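Side-chain contacts in Ras-associated and pleckstrin homology domains-containing protein 1 (Homo sapiens, PDB 4GN1), which mediates localized membrane signals, is implicated in regulating lamellipodial dynamics and negatively regulates cell adhesion, with its Ras-associating and pleckstrin homology domains present here: residues A[109-113]-A[114-118]; A[118-121]-A[122-126]; A[90-93]-A[94-97]. All coordinates share one frame; numbering follows the deposited sequence. Where two conformers were deposited one is given.

Contact 1 (A[109-113]-A[114-118]); sequences AEMAD and RNKEV
The flat amide of Asn-115 meets the preceding segment through ND2, which lies 4.2 Å from Ala-112 CB. The flat carboxylate of Asp-113 brings OD1 to 4.1 Å from Lys-116 NZ. The charges are opposite and probably attract, but the distance is too long for a salt bridge. Both groups flank the start of helix 113-124, where Ala-112 is the N-cap residue.

Ala-112 has no polar side chain, and its carbonyl does the bonding. Ala-112 O accepts from two amides. Lys-116 N meets Ala-112 O almost in line with the carbonyl bond, at 3.0 Å. Asn-115 N, 2.9 Å from Ala-112 O, sits well above the carbonyl plane. The next bond of the helix runs from Glu-117 N to Asp-113 O.

Met-111 packs on this first turn from the loop. Its CG stands opposite the backbone N (chi1 -176°), which carries the chain out over the helix backbone. Met-111 SD then rests 3.4 Å from Lys-116 N. The Met-111 and Asn-115 side chains cross at about a right angle, with Met-111 CG nearest Asn-115 CB.

The extended chain of Lys-116 runs back beside the loop. Its ammonium is held by hydrogen bonds to Asn-97 OD1 and Lys-96 O, so the incoming helix is tied to the end of helix 93-96. On the way the methylene carbon Lys-116 CE passes 3.4 Å from Met-111 O.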
ATOM      1  N   ALA A 109      -2.847  16.450  13.804  1.00 42.04           N
ATOM      2  CA  ALA A 109      -3.824  17.482  14.152  1.00 41.93           C
ATOM      3  C   ALA A 109      -5.186  17.297  13.511  1.00 39.92           C
ATOM      4  O   ALA A 109      -5.325  16.546  12.540  1.00 37.76           O
ATOM      5  CB  ALA A 109      -3.281  18.859  13.779  1.00 43.27           C
ATOM      6  N   GLU A 110      -6.167  18.020  14.059  1.00 40.41           N
ATOM      7  CA  GLU A 110      -7.515  18.115  13.510  1.00 40.27           C
ATOM      8  C   GLU A 110      -7.581  19.055  12.307  1.00 40.62           C
ATOM      9  O   GLU A 110      -6.660  19.828  12.046  1.00 41.79           O
ATOM     10  CB  GLU A 110      -8.509  18.631  14.565  1.00 42.15           C
ATOM     11  CG  GLU A 110      -8.758  17.752  15.790  1.00 42.94           C
ATOM     12  CD  GLU A 110      -8.962  16.270  15.475  1.00 42.03           C
ATOM     13  OE1 GLU A 110      -9.664  15.920  14.485  1.00 41.05           O
ATOM     14  OE2 GLU A 110      -8.408  15.437  16.239  1.00 42.41           O
ATOM     15  N   MET A 111      -8.692  18.990  11.589  1.00 40.15           N
ATOM     16  CA  MET A 111      -9.029  19.950  10.545  1.00 40.40           C
ATOM     17  C   MET A 111     -10.536  19.868  10.340  1.00 40.56           C
ATOM     18  O   MET A 111     -11.105  18.777  10.437  1.00 39.31           O
ATOM     19  CB  MET A 111      -8.282  19.637   9.242  1.00 38.31           C
ATOM     20  CG  MET A 111      -8.521  20.663   8.135  1.00 38.95           C
ATOM     21  SD  MET A 111      -7.834  20.254   6.517  1.00 36.45           S
ATOM     22  CE  MET A 111      -6.399  21.324   6.474  1.00 38.57           C
ATOM     23  N   ALA A 112     -11.169  21.008  10.071  1.00 42.09           N
ATOM     24  CA  ALA A 112     -12.587  21.046   9.733  1.00 43.43           C
ATOM     25  C   ALA A 112     -12.858  20.289   8.422  1.00 42.76           C
ATOM     26  O   ALA A 112     -12.078  20.387   7.460  1.00 42.05           O
ATOM     27  CB  ALA A 112     -13.083  22.485   9.625  1.00 44.75           C
ATOM     28  N   ASP A 113     -13.975  19.552   8.396  1.00 43.31           N
ATOM     29  CA  ASP A 113     -14.385  18.725   7.248  1.00 41.86           C
ATOM     30  C   ASP A 113     -14.289  19.465   5.926  1.00 41.88           C
ATOM     31  O   ASP A 113     -13.688  18.981   4.973  1.00 40.57           O
ATOM     32  CB  ASP A 113     -15.831  18.244   7.426  1.00 43.12           C
ATOM     33  CG  ASP A 113     -15.959  17.045   8.378  1.00 42.76           C
ATOM     34  OD1 ASP A 113     -14.969  16.274   8.584  1.00 40.94           O
ATOM     35  OD2 ASP A 113     -17.088  16.876   8.903  1.00 43.38           O
ATOM     36  N   ARG A 114     -14.882  20.645   5.874  1.00 43.77           N
ATOM     37  CA  ARG A 114     -14.899  21.414   4.648  1.00 44.89           C
ATOM     38  C   ARG A 114     -13.502  21.723   4.122  1.00 44.16           C
ATOM     39  O   ARG A 114     -13.301  21.812   2.909  1.00 44.31           O
ATOM     40  CB  ARG A 114     -15.716  22.682   4.835  1.00 48.16           C
ATOM     41  CG  ARG A 114     -17.200  22.378   4.852  1.00 49.79           C
ATOM     42  CD  ARG A 114     -18.035  23.547   5.352  1.00 53.72           C
ATOM     43  NE  ARG A 114     -18.136  24.650   4.394  1.00 56.31           N
ATOM     44  CZ  ARG A 114     -18.870  24.632   3.276  1.00 57.29           C
ATOM     45  NH1 ARG A 114     -19.568  23.545   2.935  1.00 54.51           N
ATOM     46  NH2 ARG A 114     -18.896  25.710   2.487  1.00 58.68           N
ATOM     47  N   ASN A 115     -12.544  21.869   5.031  1.00 43.41           N
ATOM     48  CA  ASN A 115     -11.164  22.159   4.652  1.00 43.02           C
ATOM     49  C   ASN A 115     -10.364  20.894   4.255  1.00 40.47           C
ATOM     50  O   ASN A 115      -9.448  20.962   3.425  1.00 39.81           O
ATOM     51  CB  ASN A 115     -10.453  22.984   5.742  1.00 44.30           C
ATOM     52  CG  ASN A 115     -11.050  24.377   5.903  1.00 47.17           C
ATOM     53  OD1 ASN A 115     -11.675  24.913   4.981  1.00 48.07           O
ATOM     54  ND2 ASN A 115     -10.859  24.976   7.084  1.00 48.57           N
ATOM     55  N   LYS A 116     -10.704  19.757   4.861  1.00 38.56           N
ATOM     56  CA  LYS A 116     -10.285  18.460   4.331  1.00 36.72           C
ATOM     57  C   LYS A 116     -10.686  18.330   2.845  1.00 36.71           C
ATOM     58  O   LYS A 116      -9.843  17.997   1.994  1.00 35.86           O
ATOM     59  CB  LYS A 116     -10.876  17.312   5.151  1.00 34.54           C
ATOM     60  CG  LYS A 116     -10.082  16.924   6.385  1.00 33.79           C
ATOM     61  CD  LYS A 116     -10.978  16.196   7.367  1.00 33.02           C
ATOM     62  CE  LYS A 116     -10.290  15.959   8.692  1.00 33.05           C
ATOM     63  NZ  LYS A 116     -11.162  15.097   9.546  1.00 32.45           N
ATOM     64  N   GLU A 117     -11.955  18.627   2.550  1.00 37.78           N
ATOM     65  CA  GLU A 117     -12.500  18.587   1.191  1.00 38.26           C
ATOM     66  C   GLU A 117     -11.669  19.467   0.233  1.00 38.05           C
ATOM     67  O   GLU A 117     -11.177  18.985  -0.789  1.00 36.55           O
ATOM     68  CB  GLU A 117     -13.951  19.069   1.215  1.00 41.84           C
ATOM     69  CG  GLU A 117     -14.911  18.212   0.404  1.00 44.30           C
ATOM     70  CD  GLU A 117     -16.244  18.906   0.096  1.00 48.07           C
ATOM     71  OE1 GLU A 117     -16.553  19.982   0.681  1.00 50.90           O
ATOM     72  OE2 GLU A 117     -16.995  18.367  -0.756  1.00 49.46           O
ATOM     73  N   VAL A 118     -11.500  20.743   0.586  1.00 37.99           N
ATOM     74  CA  VAL A 118     -10.699  21.656  -0.210  1.00 38.63           C
ATOM     75  C   VAL A 118      -9.291  21.091  -0.428  1.00 37.63           C
ATOM     76  O   VAL A 118      -8.774  21.083  -1.547  1.00 37.20           O
ATOM     77  CB  VAL A 118     -10.628  23.082   0.416  1.00 40.39           C
ATOM     78  CG1 VAL A 118      -9.535  23.924  -0.234  1.00 41.19           C
ATOM     79  CG2 VAL A 118     -11.973  23.788   0.319  1.00 41.60           C
TER

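Contact 2 (A[118-121]-A[122-126]); sequences VLLE and ECFCG
From Val-118 to Cys-125 the backbone keeps alpha-helical bonds four residues apart, beginning with a nearly straight one from Glu-122 N to Val-118 O (2.9 Å, N-H...O angle 174°). Cys-123 N continues the pattern to Leu-119 O. Leu-120 O takes Phe-124 N at 2.8 Å and a second, weak bond from Cys-123 N. Cys-125 N bonds to Glu-121 O, the last of the series.

The side chains sort into an exposed and a buried side. Glu-122 extends along the exposed side and crosses Val-118 at a slant. Glu-122 OE2 lies 4.0 Å from Val-118 CG1, a contact of the carboxylate with a methyl group. Val-118 chi1 of 166° sets CG1 away from its own N and toward this neighbour. Further round the helix, partly exposed Cys-125 sets SG 4.1 Å from Glu-121 CA.

On the buried side Leu-120 and Phe-124 lie side by side and point the same way. Leu-120 CD2 meets Phe-124 CE2 at 4.2 Å. Leu-120 O lies at the ring edge, near the ring plane, 3.5 Å from Phe-124 CD2.

Leu-120 and Phe-124 pack inward. The Phe-124 ring meets Phe-95 of helix 93-96, and Leu-120 touches Pro-98 and Leu-102 of the connecting loop. Tyr-245 of helix 242-251 touches both Leu-120 and Cys-125.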
ATOM      1  N   VAL A 118     -11.500  20.743   0.586  1.00 37.99           N
ATOM      2  CA  VAL A 118     -10.699  21.656  -0.210  1.00 38.63           C
ATOM      3  C   VAL A 118      -9.291  21.091  -0.428  1.00 37.63           C
ATOM      4  O   VAL A 118      -8.774  21.083  -1.547  1.00 37.20           O
ATOM      5  CB  VAL A 118     -10.628  23.082   0.416  1.00 40.39           C
ATOM      6  CG1 VAL A 118      -9.535  23.924  -0.234  1.00 41.19           C
ATOM      7  CG2 VAL A 118     -11.973  23.788   0.319  1.00 41.60           C
ATOM      8  N   LEU A 119      -8.678  20.611   0.645  1.00 37.24           N
ATOM      9  CA  LEU A 119      -7.312  20.128   0.583  1.00 37.04           C
ATOM     10  C   LEU A 119      -7.126  18.931  -0.377  1.00 35.43           C
ATOM     11  O   LEU A 119      -6.084  18.815  -1.031  1.00 34.95           O
ATOM     12  CB  LEU A 119      -6.842  19.784   1.995  1.00 37.95           C
ATOM     13  CG  LEU A 119      -5.421  19.268   2.225  1.00 38.49           C
ATOM     14  CD1 LEU A 119      -4.413  20.364   1.866  1.00 40.52           C
ATOM     15  CD2 LEU A 119      -5.261  18.815   3.669  1.00 38.18           C
ATOM     16  N   LEU A 120      -8.126  18.048  -0.463  1.00 34.35           N
ATOM     17  CA  LEU A 120      -8.029  16.880  -1.355  1.00 33.27           C
ATOM     18  C   LEU A 120      -8.276  17.316  -2.787  1.00 34.64           C
ATOM     19  O   LEU A 120      -7.639  16.814  -3.714  1.00 35.24           O
ATOM     20  CB  LEU A 120      -9.005  15.755  -0.963  1.00 31.36           C
ATOM     21  CG  LEU A 120      -8.934  15.232   0.475  1.00 30.15           C
ATOM     22  CD1 LEU A 120     -10.217  14.529   0.862  1.00 28.89           C
ATOM     23  CD2 LEU A 120      -7.717  14.343   0.675  1.00 29.31           C
ATOM     24  N   GLU A 121      -9.201  18.251  -2.966  1.00 36.39           N
ATOM     25  CA  GLU A 121      -9.417  18.839  -4.281  1.00 38.01           C
ATOM     26  C   GLU A 121      -8.124  19.441  -4.822  1.00 38.56           C
ATOM     27  O   GLU A 121      -7.714  19.103  -5.931  1.00 39.21           O
ATOM     28  CB  GLU A 121     -10.541  19.860  -4.243  1.00 40.06           C
ATOM     29  CG  GLU A 121     -11.890  19.193  -4.361  1.00 40.95           C
ATOM     30  CD  GLU A 121     -13.013  20.039  -3.827  1.00 43.21           C
ATOM     31  OE1 GLU A 121     -12.789  21.243  -3.600  1.00 46.01           O
ATOM     32  OE2 GLU A 121     -14.120  19.497  -3.630  1.00 44.13           O
ATOM     33  N   GLU A 122      -7.475  20.291  -4.029  1.00 38.37           N
ATOM     34  CA  GLU A 122      -6.202  20.900  -4.408  1.00 39.00           C
ATOM     35  C   GLU A 122      -5.125  19.880  -4.807  1.00 37.54           C
ATOM     36  O   GLU A 122      -4.373  20.114  -5.750  1.00 38.34           O
ATOM     37  CB  GLU A 122      -5.667  21.813  -3.287  1.00 39.96           C
ATOM     38  CG  GLU A 122      -6.457  23.105  -3.058  1.00 41.96           C
ATOM     39  CD  GLU A 122      -5.862  24.017  -1.976  1.00 43.57           C
ATOM     40  OE1 GLU A 122      -5.072  23.535  -1.131  1.00 42.62           O
ATOM     41  OE2 GLU A 122      -6.194  25.231  -1.961  1.00 45.61           O
ATOM     42  N   CYS A 123      -5.046  18.753  -4.104  1.00 35.75           N
ATOM     43  CA  CYS A 123      -3.989  17.755  -4.322  0.50 34.96           C
ATOM     44  C   CYS A 123      -4.299  16.828  -5.487  1.00 33.69           C
ATOM     45  O   CYS A 123      -3.427  16.494  -6.288  1.00 33.63           O
ATOM     46  CB  CYS A 123      -3.758  16.937  -3.040  0.50 34.25           C
ATOM     47  SG  CYS A 123      -3.112  15.239  -3.218  0.50 33.13           S
ATOM     48  N   PHE A 124      -5.559  16.408  -5.579  1.00 33.31           N
ATOM     49  CA  PHE A 124      -5.942  15.359  -6.523  1.00 32.62           C
ATOM     50  C   PHE A 124      -6.663  15.810  -7.796  1.00 34.33           C
ATOM     51  O   PHE A 124      -6.596  15.112  -8.820  1.00 33.58           O
ATOM     52  CB  PHE A 124      -6.813  14.314  -5.824  1.00 31.39           C
ATOM     53  CG  PHE A 124      -6.072  13.444  -4.846  1.00 30.95           C
ATOM     54  CD1 PHE A 124      -5.243  12.403  -5.299  1.00 30.45           C
ATOM     55  CD2 PHE A 124      -6.238  13.628  -3.474  1.00 30.88           C
ATOM     56  CE1 PHE A 124      -4.577  11.581  -4.396  1.00 30.20           C
ATOM     57  CE2 PHE A 124      -5.583  12.818  -2.565  1.00 30.34           C
ATOM     58  CZ  PHE A 124      -4.745  11.795  -3.021  1.00 30.27           C
ATOM     59  N   CYS A 125      -7.361  16.947  -7.750  1.00 35.86           N
ATOM     60  CA  CYS A 125      -8.295  17.275  -8.834  1.00 37.00           C
ATOM     61  C   CYS A 125      -7.827  18.302  -9.864  1.00 39.52           C
ATOM     62  O   CYS A 125      -8.579  18.649 -10.774  1.00 40.74           O
ATOM     63  CB  CYS A 125      -9.679  17.638  -8.278  1.00 37.16           C
ATOM     64  SG  CYS A 125     -10.454  16.295  -7.342  1.00 35.37           S
ATOM     65  N   GLY A 126      -6.596  18.784  -9.746  1.00 41.32           N
ATOM     66  CA  GLY A 126      -6.073  19.744 -10.726  1.00 43.75           C
ATOM     67  C   GLY A 126      -5.854  19.009 -12.033  1.00 44.53           C
ATOM     68  O   GLY A 126      -6.377  17.913 -12.241  1.00 42.53           O
TER

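Contact 3 (A[90-93]-A[94-97]); sequences EKYA and LFKN
Tyr-92 is the N-cap of the short helix 93-96, and its carbonyl is bonded by two amides of the turn that follows. Lys-96 N approaches Tyr-92 O almost head-on at 3.0 Å. Phe-95 N, also 3.0 Å from Tyr-92 O, comes from above the carbonyl plane, 63° out of it, and makes a more bent bond. Ala-93 O is satisfied by Asn-97 N at 3.0 Å, where the helix ends. Lys-96 is extended beyond CG, and Lys-96 CG passes 3.1 Å from Tyr-92 O.

The polar side-chain ends are served from elsewhere in the fold. Tyr-92 OH bonds to Asp-64 OD2, an oxygen that also forms a salt bridge with Lys-91 NZ. Lys-96 NZ forms a salt bridge with Asp-46 OD2, while Asn-97 OD1 accepts from Gln-99 NE2 in addition to its Lys-116 partner.

Both aromatic rings pack against helix 242-251, near Tyr-248. The Tyr-92 and Phe-95 side chains also meet each other, at a slant. Phe-95 CD2 comes to the edge of the tyrosine ring, near its plane, 3.9 Å from Tyr-92 CD1.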
ATOM      1  N   GLU A  90      -6.355   1.671   7.658  1.00 29.46           N
ATOM      2  CA  GLU A  90      -5.291   2.157   6.791  1.00 29.76           C
ATOM      3  C   GLU A  90      -5.771   2.554   5.387  1.00 30.33           C
ATOM      4  O   GLU A  90      -5.166   3.433   4.773  1.00 30.68           O
ATOM      5  CB  GLU A  90      -4.172   1.121   6.613  1.00 29.72           C
ATOM      6  CG  GLU A  90      -3.377   0.761   7.842  1.00 31.01           C
ATOM      7  CD  GLU A  90      -3.676  -0.639   8.349  1.00 31.95           C
ATOM      8  OE1 GLU A  90      -2.813  -1.196   9.052  1.00 34.81           O
ATOM      9  OE2 GLU A  90      -4.752  -1.190   8.053  1.00 31.10           O
ATOM     10  N   LYS A  91      -6.827   1.911   4.866  1.00 29.41           N
ATOM     11  CA  LYS A  91      -7.178   2.107   3.438  1.00 27.31           C
ATOM     12  C   LYS A  91      -7.574   3.546   3.112  1.00 25.63           C
ATOM     13  O   LYS A  91      -7.090   4.117   2.143  1.00 25.08           O
ATOM     14  CB  LYS A  91      -8.253   1.106   2.933  1.00 27.11           C
ATOM     15  CG  LYS A  91      -8.556   1.273   1.436  1.00 28.10           C
ATOM     16  CD  LYS A  91      -9.473   0.193   0.837  1.00 30.33           C
ATOM     17  CE  LYS A  91     -10.920   0.256   1.364  1.00 28.63           C
ATOM     18  NZ  LYS A  91     -11.812  -0.749   0.722  1.00 25.86           N
ATOM     19  N   TYR A  92      -8.460   4.123   3.907  1.00 25.08           N
ATOM     20  CA  TYR A  92      -8.865   5.501   3.651  1.00 26.30           C
ATOM     21  C   TYR A  92      -8.483   6.497   4.745  1.00 26.92           C
ATOM     22  O   TYR A  92      -9.046   7.593   4.811  1.00 28.27           O
ATOM     23  CB  TYR A  92     -10.358   5.582   3.307  1.00 25.80           C
ATOM     24  CG  TYR A  92     -10.650   4.923   1.982  1.00 25.80           C
ATOM     25  CD1 TYR A  92      -9.961   5.312   0.813  1.00 25.25           C
ATOM     26  CD2 TYR A  92     -11.582   3.893   1.886  1.00 24.72           C
ATOM     27  CE1 TYR A  92     -10.209   4.700  -0.401  1.00 24.21           C
ATOM     28  CE2 TYR A  92     -11.838   3.283   0.679  1.00 24.22           C
ATOM     29  CZ  TYR A  92     -11.153   3.689  -0.458  1.00 24.24           C
ATOM     30  OH  TYR A  92     -11.405   3.055  -1.641  1.00 24.05           O
ATOM     31  N   ALA A  93      -7.527   6.123   5.593  1.00 27.04           N
ATOM     32  CA  ALA A  93      -7.084   7.010   6.674  1.00 28.76           C
ATOM     33  C   ALA A  93      -6.733   8.359   6.042  1.00 30.42           C
ATOM     34  O   ALA A  93      -7.371   9.373   6.317  1.00 31.46           O
ATOM     35  CB  ALA A  93      -5.894   6.424   7.426  1.00 27.57           C
ATOM     36  N   LEU A  94      -5.766   8.326   5.131  1.00 30.54           N
ATOM     37  CA  LEU A  94      -5.345   9.478   4.349  1.00 31.17           C
ATOM     38  C   LEU A  94      -6.479  10.421   3.902  1.00 31.31           C
ATOM     39  O   LEU A  94      -6.310  11.640   3.868  1.00 33.17           O
ATOM     40  CB  LEU A  94      -4.547   8.976   3.141  1.00 30.93           C
ATOM     41  CG  LEU A  94      -4.529   9.831   1.884  1.00 31.55           C
ATOM     42  CD1 LEU A  94      -3.470  10.901   2.073  1.00 33.47           C
ATOM     43  CD2 LEU A  94      -4.220   9.000   0.653  1.00 31.32           C
ATOM     44  N   PHE A  95      -7.631   9.870   3.560  1.00 29.69           N
ATOM     45  CA  PHE A  95      -8.716  10.694   3.058  1.00 30.31           C
ATOM     46  C   PHE A  95      -9.582  11.261   4.158  1.00 31.80           C
ATOM     47  O   PHE A  95     -10.100  12.361   4.011  1.00 32.61           O
ATOM     48  CB  PHE A  95      -9.563   9.905   2.078  1.00 30.25           C
ATOM     49  CG  PHE A  95      -8.890   9.716   0.766  1.00 29.02           C
ATOM     50  CD1 PHE A  95      -9.081  10.640  -0.258  1.00 29.40           C
ATOM     51  CD2 PHE A  95      -8.011   8.666   0.579  1.00 27.38           C
ATOM     52  CE1 PHE A  95      -8.433  10.494  -1.464  1.00 28.78           C
ATOM     53  CE2 PHE A  95      -7.349   8.516  -0.619  1.00 27.67           C
ATOM     54  CZ  PHE A  95      -7.560   9.432  -1.643  1.00 28.67           C
ATOM     55  N   LYS A  96      -9.743  10.488   5.239  1.00 31.28           N
ATOM     56  CA  LYS A  96     -10.451  10.920   6.432  1.00 31.49           C
ATOM     57  C   LYS A  96      -9.752  12.100   7.116  1.00 32.94           C
ATOM     58  O   LYS A  96     -10.416  13.022   7.582  1.00 32.70           O
ATOM     59  CB  LYS A  96     -10.546   9.764   7.412  1.00 30.98           C
ATOM     60  CG  LYS A  96     -11.181   8.504   6.850  1.00 29.85           C
ATOM     61  CD  LYS A  96     -11.600   7.584   7.986  1.00 29.86           C
ATOM     62  CE  LYS A  96     -11.782   6.145   7.533  1.00 28.61           C
ATOM     63  NZ  LYS A  96     -11.516   5.252   8.690  1.00 28.45           N
ATOM     64  N   ASN A  97      -8.413  12.040   7.183  1.00 32.77           N
ATOM     65  CA  ASN A  97      -7.576  13.095   7.771  1.00 33.85           C
ATOM     66  C   ASN A  97      -6.342  13.503   6.934  1.00 33.77           C
ATOM     67  O   ASN A  97      -5.199  13.279   7.349  1.00 33.87           O
ATOM     68  CB  ASN A  97      -7.151  12.690   9.184  1.00 34.48           C
ATOM     69  CG  ASN A  97      -8.317  12.663  10.154  1.00 35.08           C
ATOM     70  OD1 ASN A  97      -8.971  13.680  10.400  1.00 35.23           O
ATOM     71  ND2 ASN A  97      -8.588  11.483  10.707  1.00 34.68           N
TER

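Contacts 1 and 2 are successive parts of helix 113-124 and share Val-118, while contact 3 is built on helix 93-96. Contact 1 lies at the surface and contacts 2 and 3 are partly buried. Contacts 1 and 3 are both helix starts with an N-cap carbonyl that accepts from two amides, but a thioether packs on the first turn in one and aromatic rings meet in the other. Contact 2 is continuous helix with a leucine-phenylalanine pair on its buried side. Contact 3 joins the other two differently: by polar bonds to contact 1 and by apolar packing to contact 2. Met-111 CE also packs on Leu-119 CD2, linking contacts 1 and 2.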